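Local coordinates for protein ribose 5-phosphate isomerase B (Anaplasma phagocytophilum, PDB 4EM8) that probably interconverts ribose 5-phosphate and ribulose 5-phosphate as a sugar-phosphate isomerase, at residues E20-L25 / V68-T73; D52-V57 / I75-A80; N86-L91 / V141-L146. All coordinates share one frame; numbering follows the deposited sequence.

Interaction 1 of 3, residues E20-L25 / V68-T73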
ATOM      1  N   GLU A  20       6.434  -4.284  19.944  1.00 28.19           N
ATOM      2  CA  GLU A  20       7.881  -4.291  20.147  1.00 29.59           C
ATOM      3  C   GLU A  20       8.606  -3.391  19.120  1.00 26.71           C
ATOM      4  O   GLU A  20       9.428  -2.571  19.495  1.00 24.83           O
ATOM      5  CB  GLU A  20       8.408  -5.736  20.113  1.00 34.51           C
ATOM      6  CG  GLU A  20       9.919  -5.885  20.135  1.00 39.07           C
ATOM      7  CD  GLU A  20      10.385  -7.326  20.372  1.00 45.14           C
ATOM      8  OE1 GLU A  20       9.528  -8.220  20.595  1.00 48.67           O
ATOM      9  OE2 GLU A  20      11.628  -7.556  20.348  1.00 51.32           O
ATOM     10  N   LEU A  21       8.268  -3.507  17.839  1.00 23.81           N
ATOM     11  CA  LEU A  21       8.896  -2.659  16.850  1.00 23.07           C
ATOM     12  C   LEU A  21       8.525  -1.184  17.066  1.00 23.02           C
ATOM     13  O   LEU A  21       9.364  -0.289  16.904  1.00 22.66           O
ATOM     14  CB  LEU A  21       8.490  -3.100  15.449  1.00 21.91           C
ATOM     15  CG  LEU A  21       9.138  -2.366  14.277  1.00 21.64           C
ATOM     16  CD1 LEU A  21      10.673  -2.472  14.342  1.00 21.95           C
ATOM     17  CD2 LEU A  21       8.565  -2.880  12.956  1.00 20.82           C
ATOM     18  N   ARG A  22       7.249  -0.929  17.381  1.00 22.86           N
ATOM     19  CA  ARG A  22       6.792   0.424  17.636  1.00 23.06           C
ATOM     20  C   ARG A  22       7.608   1.115  18.748  1.00 23.59           C
ATOM     21  O   ARG A  22       7.944   2.307  18.655  1.00 23.36           O
ATOM     22  CB  ARG A  22       5.294   0.419  17.979  1.00 22.95           C
ATOM     23  CG  ARG A  22       4.720   1.815  18.060  1.00 24.13           C
ATOM     24  CD  ARG A  22       3.312   1.864  18.618  1.00 24.54           C
ATOM     25  NE  ARG A  22       3.271   1.897  20.064  1.00 24.82           N
ATOM     26  CZ  ARG A  22       2.553   1.099  20.852  1.00 26.05           C
ATOM     27  NH1 ARG A  22       2.575   1.302  22.171  1.00 27.40           N
ATOM     28  NH2 ARG A  22       1.787   0.124  20.367  1.00 25.70           N
ATOM     29  N   LEU A  23       7.909   0.384  19.799  1.00 25.18           N
ATOM     30  CA  LEU A  23       8.613   0.972  20.946  1.00 26.83           C
ATOM     31  C   LEU A  23      10.103   1.173  20.593  1.00 27.74           C
ATOM     32  O   LEU A  23      10.699   2.196  20.960  1.00 27.77           O
ATOM     33  CB  LEU A  23       8.435   0.112  22.204  1.00 28.59           C
ATOM     34  CG  LEU A  23       7.017  -0.025  22.799  1.00 29.37           C
ATOM     35  CD1 LEU A  23       7.038  -0.989  23.992  1.00 31.04           C
ATOM     36  CD2 LEU A  23       6.387   1.312  23.201  1.00 28.73           C
ATOM     37  N   PHE A  24      10.665   0.228  19.827  1.00 27.16           N
ATOM     38  CA  PHE A  24      12.026   0.343  19.285  1.00 27.41           C
ATOM     39  C   PHE A  24      12.198   1.587  18.391  1.00 27.50           C
ATOM     40  O   PHE A  24      13.176   2.352  18.554  1.00 27.24           O
ATOM     41  CB  PHE A  24      12.402  -0.933  18.515  1.00 27.96           C
ATOM     42  CG  PHE A  24      13.809  -0.922  17.940  1.00 28.51           C
ATOM     43  CD1 PHE A  24      14.912  -1.199  18.743  1.00 30.20           C
ATOM     44  CD2 PHE A  24      14.021  -0.610  16.591  1.00 28.30           C
ATOM     45  CE1 PHE A  24      16.199  -1.190  18.220  1.00 31.73           C
ATOM     46  CE2 PHE A  24      15.307  -0.594  16.057  1.00 29.45           C
ATOM     47  CZ  PHE A  24      16.393  -0.883  16.873  1.00 31.37           C
ATOM     48  N   LEU A  25      11.270   1.788  17.448  1.00 26.42           N
ATOM     49  CA  LEU A  25      11.352   2.926  16.544  1.00 25.24           C
ATOM     50  C   LEU A  25      11.007   4.245  17.244  1.00 25.06           C
ATOM     51  O   LEU A  25      11.543   5.271  16.871  1.00 24.77           O
ATOM     52  CB  LEU A  25      10.519   2.728  15.279  1.00 24.12           C
ATOM     53  CG  LEU A  25      10.890   1.512  14.443  1.00 24.37           C
ATOM     54  CD1 LEU A  25       9.801   1.217  13.396  1.00 23.32           C
ATOM     55  CD2 LEU A  25      12.268   1.664  13.812  1.00 24.63           C
ATOM     56  N   VAL A  68       3.625   6.641  11.601  1.00 22.99           N
ATOM     57  CA  VAL A  68       4.138   5.298  11.401  1.00 21.58           C
ATOM     58  C   VAL A  68       3.080   4.323  11.925  1.00 21.44           C
ATOM     59  O   VAL A  68       2.632   4.438  13.085  1.00 22.88           O
ATOM     60  CB  VAL A  68       5.490   5.045  12.105  1.00 22.08           C
ATOM     61  CG1 VAL A  68       5.942   3.616  11.903  1.00 21.82           C
ATOM     62  CG2 VAL A  68       6.589   5.992  11.613  1.00 22.18           C
ATOM     63  N   LEU A  69       2.657   3.406  11.071  1.00 20.58           N
ATOM     64  CA  LEU A  69       1.691   2.352  11.434  1.00 21.03           C
ATOM     65  C   LEU A  69       2.250   0.937  11.296  1.00 21.29           C
ATOM     66  O   LEU A  69       2.894   0.610  10.287  1.00 20.37           O
ATOM     67  CB  LEU A  69       0.454   2.498  10.553  1.00 21.31           C
ATOM     68  CG  LEU A  69      -0.343   3.813  10.703  1.00 21.85           C
ATOM     69  CD1 LEU A  69      -1.393   3.908   9.581  1.00 21.44           C
ATOM     70  CD2 LEU A  69      -1.035   3.935  12.060  1.00 22.82           C
ATOM     71  N   ILE A  70       1.974   0.056  12.267  1.00 21.34           N
ATOM     72  CA  ILE A  70       2.606  -1.269  12.259  1.00 21.55           C
ATOM     73  C   ILE A  70       1.621  -2.398  12.582  1.00 22.30           C
ATOM     74  O   ILE A  70       0.947  -2.354  13.587  1.00 23.41           O
ATOM     75  CB  ILE A  70       3.806  -1.376  13.230  1.00 21.81           C
ATOM     76  CG1 ILE A  70       4.774  -0.157  13.091  1.00 21.57           C
ATOM     77  CG2 ILE A  70       4.562  -2.696  13.000  1.00 21.43           C
ATOM     78  CD1 ILE A  70       5.737  -0.021  14.245  1.00 22.46           C
ATOM     79  N   CYS A  71       1.509  -3.371  11.694  1.00 22.89           N
ATOM     80  CA  CYS A  71       0.745  -4.585  11.997  1.00 23.30           C
ATOM     81  C   CYS A  71       1.651  -5.730  11.597  1.00 23.43           C
ATOM     82  O   CYS A  71       2.808  -5.505  11.243  1.00 23.33           O
ATOM     83  CB  CYS A  71      -0.609  -4.612  11.297  1.00 23.67           C
ATOM     84  SG  CYS A  71      -0.619  -4.627   9.472  1.00 23.52           S
ATOM     85  N   GLY A  72       1.143  -6.961  11.609  1.00 23.61           N
ATOM     86  CA  GLY A  72       2.007  -8.094  11.277  1.00 24.76           C
ATOM     87  C   GLY A  72       2.696  -8.016   9.918  1.00 24.00           C
ATOM     88  O   GLY A  72       3.900  -8.301   9.787  1.00 23.57           O
ATOM     89  N   THR A  73       1.929  -7.620   8.920  1.00 24.60           N
ATOM     90  CA  THR A  73       2.375  -7.549   7.508  1.00 24.43           C
ATOM     91  C   THR A  73       2.572  -6.143   6.964  1.00 23.73           C
ATOM     92  O   THR A  73       3.274  -5.924   5.954  1.00 24.40           O
ATOM     93  CB  THR A  73       1.321  -8.198   6.623  1.00 25.24           C
ATOM     94  OG1 THR A  73       0.115  -7.412   6.668  1.00 26.33           O
ATOM     95  CG2 THR A  73       1.042  -9.626   7.107  1.00 26.70           C
TER
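Ile70 meets Leu21, Arg22 and Leu25 where helix 19-31 lies over strand 66-71, the middle strand of the five-stranded parallel sheet in this Rossmann-like alpha/beta/alpha fold. CD1 of Ile70 does most of the work. It pushes against the helix backbone at Arg22, 3.6 Å from Arg22 CA, and sits 3.8 Å from Arg22 CB. The other branch turns to Leu21, with Ile70 CG2 lying 4.0 Å from Leu21 CD2, and the two side chains are roughly perpendicular. Leu25, one turn further along the helix, closes the group more loosely: its CD1 is 4.3 Å from Ile70 CD1. The short axes of 20-25 and 68-71 run nearly antiparallel, at 153° and 9.0 Å apart, leaving one layer of side chains between helix and sheet.

Further out, Phe112 of the neighbouring strand 109-113 is touched by Leu21, Leu25 and Val68 and continues the apolar layer. Arg22 gives the contact only the base of its side chain; the chain bends at chi3 (85°), and its guanidinium makes a salt bridge with Asp38 and hydrogen bonds with Ser14 OG and the carbonyl oxygen of Cys41. Directly after Ile70 comes Cys71, the predicted proton acceptor. Its side chain lies across the sheet from the helix and packs on Asp15 and Tyr50, while Cys71 O takes a weak hydrogen bond from Ser114 OG.

Interaction 2 of 3, residues D52-V57 / I75-A80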
ATOM      1  N   ASP A  52      -8.610  -0.149  14.265  1.00 31.94           N
ATOM      2  CA  ASP A  52      -8.973   0.736  15.353  1.00 33.63           C
ATOM      3  C   ASP A  52      -7.839   1.674  15.800  1.00 32.77           C
ATOM      4  O   ASP A  52      -8.091   2.625  16.515  1.00 34.80           O
ATOM      5  CB  ASP A  52      -9.464  -0.074  16.557  1.00 34.90           C
ATOM      6  CG  ASP A  52     -10.733  -0.841  16.266  1.00 36.16           C
ATOM      7  OD1 ASP A  52     -11.567  -0.381  15.473  1.00 37.54           O
ATOM      8  OD2 ASP A  52     -10.902  -1.918  16.834  1.00 37.81           O
ATOM      9  N   TYR A  53      -6.605   1.405  15.395  1.00 31.87           N
ATOM     10  CA  TYR A  53      -5.437   2.191  15.849  1.00 30.88           C
ATOM     11  C   TYR A  53      -4.865   3.165  14.792  1.00 29.70           C
ATOM     12  O   TYR A  53      -3.823   3.796  14.982  1.00 31.43           O
ATOM     13  CB  TYR A  53      -4.402   1.225  16.438  1.00 29.95           C
ATOM     14  CG  TYR A  53      -4.911   0.686  17.753  1.00 31.90           C
ATOM     15  CD1 TYR A  53      -5.762  -0.414  17.786  1.00 33.05           C
ATOM     16  CD2 TYR A  53      -4.612   1.324  18.940  1.00 32.45           C
ATOM     17  CE1 TYR A  53      -6.266  -0.885  18.979  1.00 35.29           C
ATOM     18  CE2 TYR A  53      -5.114   0.869  20.141  1.00 35.62           C
ATOM     19  CZ  TYR A  53      -5.931  -0.250  20.143  1.00 36.40           C
ATOM     20  OH  TYR A  53      -6.449  -0.716  21.303  1.00 40.38           O
ATOM     21  N   VAL A  54      -5.607   3.346  13.715  1.00 28.95           N
ATOM     22  CA  VAL A  54      -5.218   4.248  12.622  1.00 28.17           C
ATOM     23  C   VAL A  54      -5.696   5.700  12.838  1.00 30.49           C
ATOM     24  O   VAL A  54      -4.977   6.672  12.571  1.00 30.17           O
ATOM     25  CB  VAL A  54      -5.761   3.666  11.290  1.00 28.09           C
ATOM     26  CG1 VAL A  54      -5.604   4.645  10.140  1.00 27.86           C
ATOM     27  CG2 VAL A  54      -5.055   2.329  10.987  1.00 26.70           C
ATOM     28  N   HIS A  55      -6.903   5.846  13.338  1.00 32.87           N
ATOM     29  CA  HIS A  55      -7.543   7.159  13.419  1.00 36.22           C
ATOM     30  C   HIS A  55      -6.747   8.195  14.163  1.00 34.61           C
ATOM     31  O   HIS A  55      -6.588   9.319  13.699  1.00 35.30           O
ATOM     32  CB  HIS A  55      -8.935   7.013  14.026  1.00 42.78           C
ATOM     33  CG  HIS A  55      -9.824   6.087  13.244  1.00 47.43           C
ATOM     34  ND1 HIS A  55      -9.954   4.781  13.548  1.00 50.69           N
ATOM     35  CD2 HIS A  55     -10.613   6.312  12.113  1.00 52.36           C
ATOM     36  CE1 HIS A  55     -10.799   4.202  12.669  1.00 52.50           C
ATOM     37  NE2 HIS A  55     -11.200   5.141  11.794  1.00 52.88           N
ATOM     38  N   ASP A  56      -6.227   7.835  15.320  1.00 33.78           N
ATOM     39  CA  ASP A  56      -5.481   8.782  16.125  1.00 35.28           C
ATOM     40  C   ASP A  56      -4.195   9.274  15.482  1.00 33.90           C
ATOM     41  O   ASP A  56      -3.736  10.378  15.790  1.00 34.99           O
ATOM     42  CB  ASP A  56      -5.141   8.160  17.469  1.00 36.88           C
ATOM     43  CG  ASP A  56      -6.285   8.216  18.441  1.00 40.16           C
ATOM     44  OD1 ASP A  56      -7.336   8.837  18.151  1.00 41.53           O
ATOM     45  OD2 ASP A  56      -6.114   7.629  19.520  1.00 42.65           O
ATOM     46  N   VAL A  57      -3.605   8.452  14.618  1.00 30.41           N
ATOM     47  CA  VAL A  57      -2.403   8.828  13.904  1.00 28.83           C
ATOM     48  C   VAL A  57      -2.763   9.725  12.723  1.00 28.16           C
ATOM     49  O   VAL A  57      -2.266  10.856  12.608  1.00 27.01           O
ATOM     50  CB  VAL A  57      -1.638   7.552  13.479  1.00 26.42           C
ATOM     51  CG1 VAL A  57      -0.474   7.838  12.534  1.00 26.14           C
ATOM     52  CG2 VAL A  57      -1.105   6.846  14.719  1.00 26.86           C
ATOM     53  N   ILE A  75       0.209  -4.651   5.522  1.00 21.83           N
ATOM     54  CA  ILE A  75      -0.731  -4.567   4.418  1.00 22.43           C
ATOM     55  C   ILE A  75      -2.010  -3.911   4.905  1.00 22.10           C
ATOM     56  O   ILE A  75      -2.522  -2.970   4.285  1.00 22.85           O
ATOM     57  CB  ILE A  75      -1.062  -5.955   3.802  1.00 23.50           C
ATOM     58  CG1 ILE A  75       0.203  -6.589   3.236  1.00 24.50           C
ATOM     59  CG2 ILE A  75      -2.135  -5.814   2.709  1.00 24.33           C
ATOM     60  CD1 ILE A  75       0.146  -8.089   3.122  1.00 25.18           C
ATOM     61  N   GLY A  76      -2.502  -4.368   6.051  1.00 22.38           N
ATOM     62  CA  GLY A  76      -3.745  -3.843   6.596  1.00 22.88           C
ATOM     63  C   GLY A  76      -3.673  -2.392   7.039  1.00 22.16           C
ATOM     64  O   GLY A  76      -4.608  -1.615   6.791  1.00 22.62           O
ATOM     65  N   MET A  77      -2.584  -2.024   7.695  1.00 21.24           N
ATOM     66  CA  MET A  77      -2.386  -0.619   8.063  1.00 21.49           C
ATOM     67  C   MET A  77      -2.347   0.299   6.835  1.00 21.38           C
ATOM     68  O   MET A  77      -2.901   1.395   6.860  1.00 20.19           O
ATOM     69  CB  MET A  77      -1.100  -0.441   8.875  1.00 21.18           C
ATOM     70  CG  MET A  77      -1.207  -0.919  10.342  1.00 21.65           C
ATOM     71  SD  MET A  77      -2.531  -0.057  11.202  1.00 23.18           S
ATOM     72  CE  MET A  77      -1.969  -0.221  12.915  1.00 23.33           C
ATOM     73  N   SER A  78      -1.679  -0.123   5.764  1.00 21.52           N
ATOM     74  CA  SER A  78      -1.610   0.748   4.557  1.00 22.13           C
ATOM     75  C   SER A  78      -2.968   0.943   3.901  1.00 21.84           C
ATOM     76  O   SER A  78      -3.328   2.057   3.519  1.00 20.92           O
ATOM     77  CB  SER A  78      -0.560   0.270   3.557  1.00 23.33           C
ATOM     78  OG  SER A  78      -0.745  -1.095   3.283  1.00 27.74           O
ATOM     79  N   ILE A  79      -3.765  -0.118   3.844  1.00 22.36           N
ATOM     80  CA  ILE A  79      -5.138  -0.019   3.348  1.00 22.52           C
ATOM     81  C   ILE A  79      -5.956   0.976   4.201  1.00 23.36           C
ATOM     82  O   ILE A  79      -6.611   1.869   3.669  1.00 24.42           O
ATOM     83  CB  ILE A  79      -5.851  -1.394   3.362  1.00 22.75           C
ATOM     84  CG1 ILE A  79      -5.250  -2.349   2.318  1.00 22.54           C
ATOM     85  CG2 ILE A  79      -7.350  -1.236   3.091  1.00 23.46           C
ATOM     86  CD1 ILE A  79      -5.675  -3.804   2.536  1.00 22.61           C
ATOM     87  N   ALA A  80      -5.930   0.792   5.519  1.00 23.25           N
ATOM     88  CA  ALA A  80      -6.712   1.589   6.432  1.00 24.14           C
ATOM     89  C   ALA A  80      -6.288   3.061   6.432  1.00 24.19           C
ATOM     90  O   ALA A  80      -7.138   3.943   6.503  1.00 24.18           O
ATOM     91  CB  ALA A  80      -6.623   0.996   7.842  1.00 24.00           C
TER
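With chi1 at 171°, Val54 sets CG1 anti to its own backbone N and leaves CG2 beside that N, a rotation that presents both methyls to helix 75-81. Met77 answers with a chain bent at chi2 (-58°), which swings the sulfur out from the helix to the valine. Val54 CG2 then lies 3.5 Å from Met77 SD, close for a methyl against a thioether, while the two side chains run alongside each other, pointing opposite ways. The same methyl rests 3.8 Å from Ala80 CB, one helical turn beyond Met77, and so sits in the corner formed by the two residues, touching both. The second branch takes the end of the segment: Val54 CG1 is 4.0 Å from the carbonyl oxygen of Ala80. The side-chain contacts are apolar and buried, and the CA atoms of Val54 and Ala80 are 6.9 Å apart.

Met77 also packs on Leu69 and Cys71 of strand 66-71 and on Tyr50, while Ala80 touches Leu146 of the second subunit. The carbonyl of Tyr53 is hydrogen-bonded to Ser13 OG, tying the turn to strand 9-14. Strand 66-71, the loop after it and helix 75-81 form a unit at the C-terminal end of a parallel strand, where alpha/beta folds place their active sites; here Gly72 to Gly76 are predicted to bind ribulose 5-phosphate.

Interaction 3 of 3, residues N86-L91 / V141-L146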
ATOM      1  N   ASN A  86      -5.989  13.039   3.187  1.00 30.25           N
ATOM      2  CA  ASN A  86      -4.794  13.812   3.564  1.00 30.10           C
ATOM      3  C   ASN A  86      -3.585  12.875   3.716  1.00 27.88           C
ATOM      4  O   ASN A  86      -2.500  13.349   3.928  1.00 26.46           O
ATOM      5  CB  ASN A  86      -4.986  14.580   4.882  1.00 31.62           C
ATOM      6  CG  ASN A  86      -5.357  13.674   6.054  1.00 32.99           C
ATOM      7  OD1 ASN A  86      -6.126  12.736   5.897  1.00 34.85           O
ATOM      8  ND2 ASN A  86      -4.814  13.963   7.244  1.00 34.88           N
ATOM      9  N   ILE A  87      -3.818  11.563   3.641  1.00 26.47           N
ATOM     10  CA  ILE A  87      -2.830  10.556   3.939  1.00 25.11           C
ATOM     11  C   ILE A  87      -2.329   9.890   2.683  1.00 24.14           C
ATOM     12  O   ILE A  87      -3.113   9.489   1.778  1.00 24.43           O
ATOM     13  CB  ILE A  87      -3.397   9.455   4.854  1.00 25.25           C
ATOM     14  CG1 ILE A  87      -3.898  10.017   6.200  1.00 26.12           C
ATOM     15  CG2 ILE A  87      -2.346   8.378   5.093  1.00 24.61           C
ATOM     16  CD1 ILE A  87      -2.881  10.775   7.055  1.00 25.59           C
ATOM     17  N   ARG A  88      -1.004   9.723   2.647  1.00 23.62           N
ATOM     18  CA  ARG A  88      -0.343   9.018   1.562  1.00 22.24           C
ATOM     19  C   ARG A  88       0.596   8.024   2.201  1.00 21.15           C
ATOM     20  O   ARG A  88       1.746   8.370   2.543  1.00 20.94           O
ATOM     21  CB  ARG A  88       0.392  10.006   0.638  1.00 22.34           C
ATOM     22  CG  ARG A  88      -0.572  10.982  -0.033  1.00 23.18           C
ATOM     23  CD  ARG A  88       0.120  12.022  -0.900  1.00 23.73           C
ATOM     24  NE  ARG A  88       1.004  12.851  -0.101  1.00 23.93           N
ATOM     25  CZ  ARG A  88       0.592  13.861   0.663  1.00 24.89           C
ATOM     26  NH1 ARG A  88      -0.687  14.188   0.698  1.00 25.40           N
ATOM     27  NH2 ARG A  88       1.461  14.551   1.383  1.00 25.17           N
ATOM     28  N   ALA A  89       0.058   6.810   2.422  1.00 20.60           N
ATOM     29  CA  ALA A  89       0.758   5.747   3.135  1.00 19.93           C
ATOM     30  C   ALA A  89       1.469   4.774   2.222  1.00 19.53           C
ATOM     31  O   ALA A  89       0.936   4.369   1.209  1.00 18.87           O
ATOM     32  CB  ALA A  89      -0.200   4.967   4.039  1.00 19.31           C
ATOM     33  N   ALA A  90       2.634   4.303   2.640  1.00 20.06           N
ATOM     34  CA  ALA A  90       3.389   3.278   1.887  1.00 20.57           C
ATOM     35  C   ALA A  90       3.944   2.241   2.862  1.00 21.14           C
ATOM     36  O   ALA A  90       4.577   2.595   3.847  1.00 20.32           O
ATOM     37  CB  ALA A  90       4.538   3.922   1.111  1.00 21.37           C
ATOM     38  N   LEU A  91       3.682   0.965   2.576  1.00 22.24           N
ATOM     39  CA  LEU A  91       4.362  -0.166   3.229  1.00 22.49           C
ATOM     40  C   LEU A  91       5.764  -0.303   2.629  1.00 23.21           C
ATOM     41  O   LEU A  91       5.910  -0.546   1.427  1.00 22.82           O
ATOM     42  CB  LEU A  91       3.563  -1.458   3.010  1.00 23.14           C
ATOM     43  CG  LEU A  91       4.172  -2.804   3.424  1.00 23.46           C
ATOM     44  CD1 LEU A  91       4.650  -2.719   4.855  1.00 24.03           C
ATOM     45  CD2 LEU A  91       3.145  -3.930   3.225  1.00 23.57           C
ATOM     46  N   VAL A 141       1.355  17.381  -9.642  1.00 31.45           N
ATOM     47  CA  VAL A 141      -0.034  17.262 -10.101  1.00 31.45           C
ATOM     48  C   VAL A 141      -0.689  15.945  -9.646  1.00 29.99           C
ATOM     49  O   VAL A 141      -1.872  15.929  -9.265  1.00 29.52           O
ATOM     50  CB  VAL A 141      -0.186  17.421 -11.640  1.00 32.94           C
ATOM     51  CG1 VAL A 141       0.524  16.307 -12.410  1.00 32.29           C
ATOM     52  CG2 VAL A 141      -1.657  17.475 -12.015  1.00 34.24           C
ATOM     53  N   ARG A 142       0.066  14.845  -9.662  1.00 28.38           N
ATOM     54  CA  ARG A 142      -0.499  13.531  -9.281  1.00 27.08           C
ATOM     55  C   ARG A 142      -0.748  13.434  -7.771  1.00 26.39           C
ATOM     56  O   ARG A 142      -1.798  12.942  -7.326  1.00 26.43           O
ATOM     57  CB  ARG A 142       0.429  12.405  -9.764  1.00 26.59           C
ATOM     58  CG  ARG A 142       0.516  12.365 -11.279  1.00 27.13           C
ATOM     59  CD  ARG A 142       1.911  12.020 -11.767  1.00 26.37           C
ATOM     60  NE  ARG A 142       2.051  12.119 -13.214  1.00 27.04           N
ATOM     61  CZ  ARG A 142       3.168  11.820 -13.885  1.00 27.26           C
ATOM     62  NH1 ARG A 142       4.250  11.424 -13.232  1.00 26.91           N
ATOM     63  NH2 ARG A 142       3.208  11.920 -15.192  1.00 27.93           N
ATOM     64  N   VAL A 143       0.192  13.942  -6.984  1.00 25.94           N
ATOM     65  CA  VAL A 143       0.006  14.020  -5.531  1.00 25.79           C
ATOM     66  C   VAL A 143      -1.210  14.886  -5.203  1.00 27.00           C
ATOM     67  O   VAL A 143      -2.045  14.514  -4.352  1.00 27.70           O
ATOM     68  CB  VAL A 143       1.281  14.517  -4.838  1.00 25.08           C
ATOM     69  CG1 VAL A 143       1.061  14.802  -3.372  1.00 24.92           C
ATOM     70  CG2 VAL A 143       2.398  13.490  -5.020  1.00 23.95           C
ATOM     71  N   GLN A 144      -1.354  16.012  -5.896  1.00 29.18           N
ATOM     72  CA  GLN A 144      -2.532  16.869  -5.690  1.00 31.16           C
ATOM     73  C   GLN A 144      -3.834  16.115  -5.973  1.00 30.61           C
ATOM     74  O   GLN A 144      -4.795  16.192  -5.191  1.00 30.72           O
ATOM     75  CB  GLN A 144      -2.398  18.127  -6.570  1.00 35.51           C
ATOM     76  CG  GLN A 144      -3.472  19.173  -6.387  1.00 39.41           C
ATOM     77  CD  GLN A 144      -3.109  20.484  -7.081  1.00 45.03           C
ATOM     78  OE1 GLN A 144      -2.188  20.555  -7.931  1.00 48.29           O
ATOM     79  NE2 GLN A 144      -3.814  21.542  -6.707  1.00 48.81           N
ATOM     80  N   LYS A 145      -3.881  15.371  -7.072  1.00 30.07           N
ATOM     81  CA  LYS A 145      -5.065  14.546  -7.386  1.00 30.54           C
ATOM     82  C   LYS A 145      -5.376  13.482  -6.326  1.00 30.34           C
ATOM     83  O   LYS A 145      -6.546  13.185  -6.051  1.00 30.71           O
ATOM     84  CB  LYS A 145      -4.938  13.919  -8.781  1.00 30.11           C
ATOM     85  CG  LYS A 145      -5.337  14.851  -9.919  1.00 31.53           C
ATOM     86  CD  LYS A 145      -4.862  14.369 -11.300  1.00 31.41           C
ATOM     87  CE  LYS A 145      -5.197  15.402 -12.382  1.00 32.58           C
ATOM     88  NZ  LYS A 145      -4.795  14.997 -13.771  1.00 31.62           N
ATOM     89  N   LEU A 146      -4.342  12.959  -5.675  1.00 29.65           N
ATOM     90  CA  LEU A 146      -4.530  11.971  -4.600  1.00 29.33           C
ATOM     91  C   LEU A 146      -5.352  12.505  -3.431  1.00 31.84           C
ATOM     92  O   LEU A 146      -5.962  11.729  -2.706  1.00 32.86           O
ATOM     93  CB  LEU A 146      -3.185  11.430  -4.084  1.00 27.30           C
ATOM     94  CG  LEU A 146      -2.360  10.491  -4.964  1.00 26.03           C
ATOM     95  CD1 LEU A 146      -1.056  10.048  -4.274  1.00 23.52           C
ATOM     96  CD2 LEU A 146      -3.203   9.281  -5.340  1.00 26.24           C
TER
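The 86-91 segment runs from a turn into edge strand 89-91, and its backbone comes nearest to the C-terminal helix 138-146 at Arg88 and Leu146, whose CA atoms are 8.0 Å apart. At this backbone separation the contact is made by one long side chain. Arg88 leaves its backbone with CG anti to the carbonyl carbon, runs extended through chi2 and then bends at chi3 (-62°), which turns the guanidinium back from the helix and leaves CD and the face near NE toward Val143.

Val143 CG1 meets this bend at two points, 3.8 Å from Arg88 CD and 3.8 Å from Arg88 NE. The methyl stands over the NE side of one guanidinium face, and the N-H bonds, which lie in the plane of the group, are left to other partners. The two side chains are set nearly square to each other. Leu146, one turn on, reaches the aliphatic part from another point: its CD1 is 4.1 Å from Arg88 CD.

NE is held by its own chain. Arg88 NE donates to the carbonyl oxygen of Asp106, with a weak second bond to that of Asn105, and the Arg88 backbone N is bonded to Asn108 OD1. Ile79 of the second subunit also packs on Arg88, and Leu146 O accepts a bond from Arg83 of that subunit, while Lys145 and Arg142 form salt bridges with its Asp49. The C-terminal helix is therefore shared between its own chain and the partner, and it carries Arg142, predicted to bind ribulose 5-phosphate.

Chemically the arginine works in two ways: CD and the guanidinium face near NE take the apolar methyls of valine and leucine, while NE is spent on carbonyl oxygens, which probably help to hold the group's rotation.

From the N terminus, helix 19-31 is the first to be used: interaction 1 closes a long loop by bringing it to strand 66-71. Interaction 2 opens inside that loop, at 52-57, and closes just beyond it on helix 75-81, so the two cross in sequence; they also touch, Met77 CE meeting Ile70 O. Interaction 3 follows in series, closing the C-terminal part of the chain between 86-91 and helix 138-146. Leu91 touches Thr73 and Ile75, which links it to both others. Together they tie helix 19-31, the central strand, the 52-57 turn, the predicted substrate loop, an edge strand and the C-terminal helix; all three reach the second subunit, interaction 1 only through Thr73.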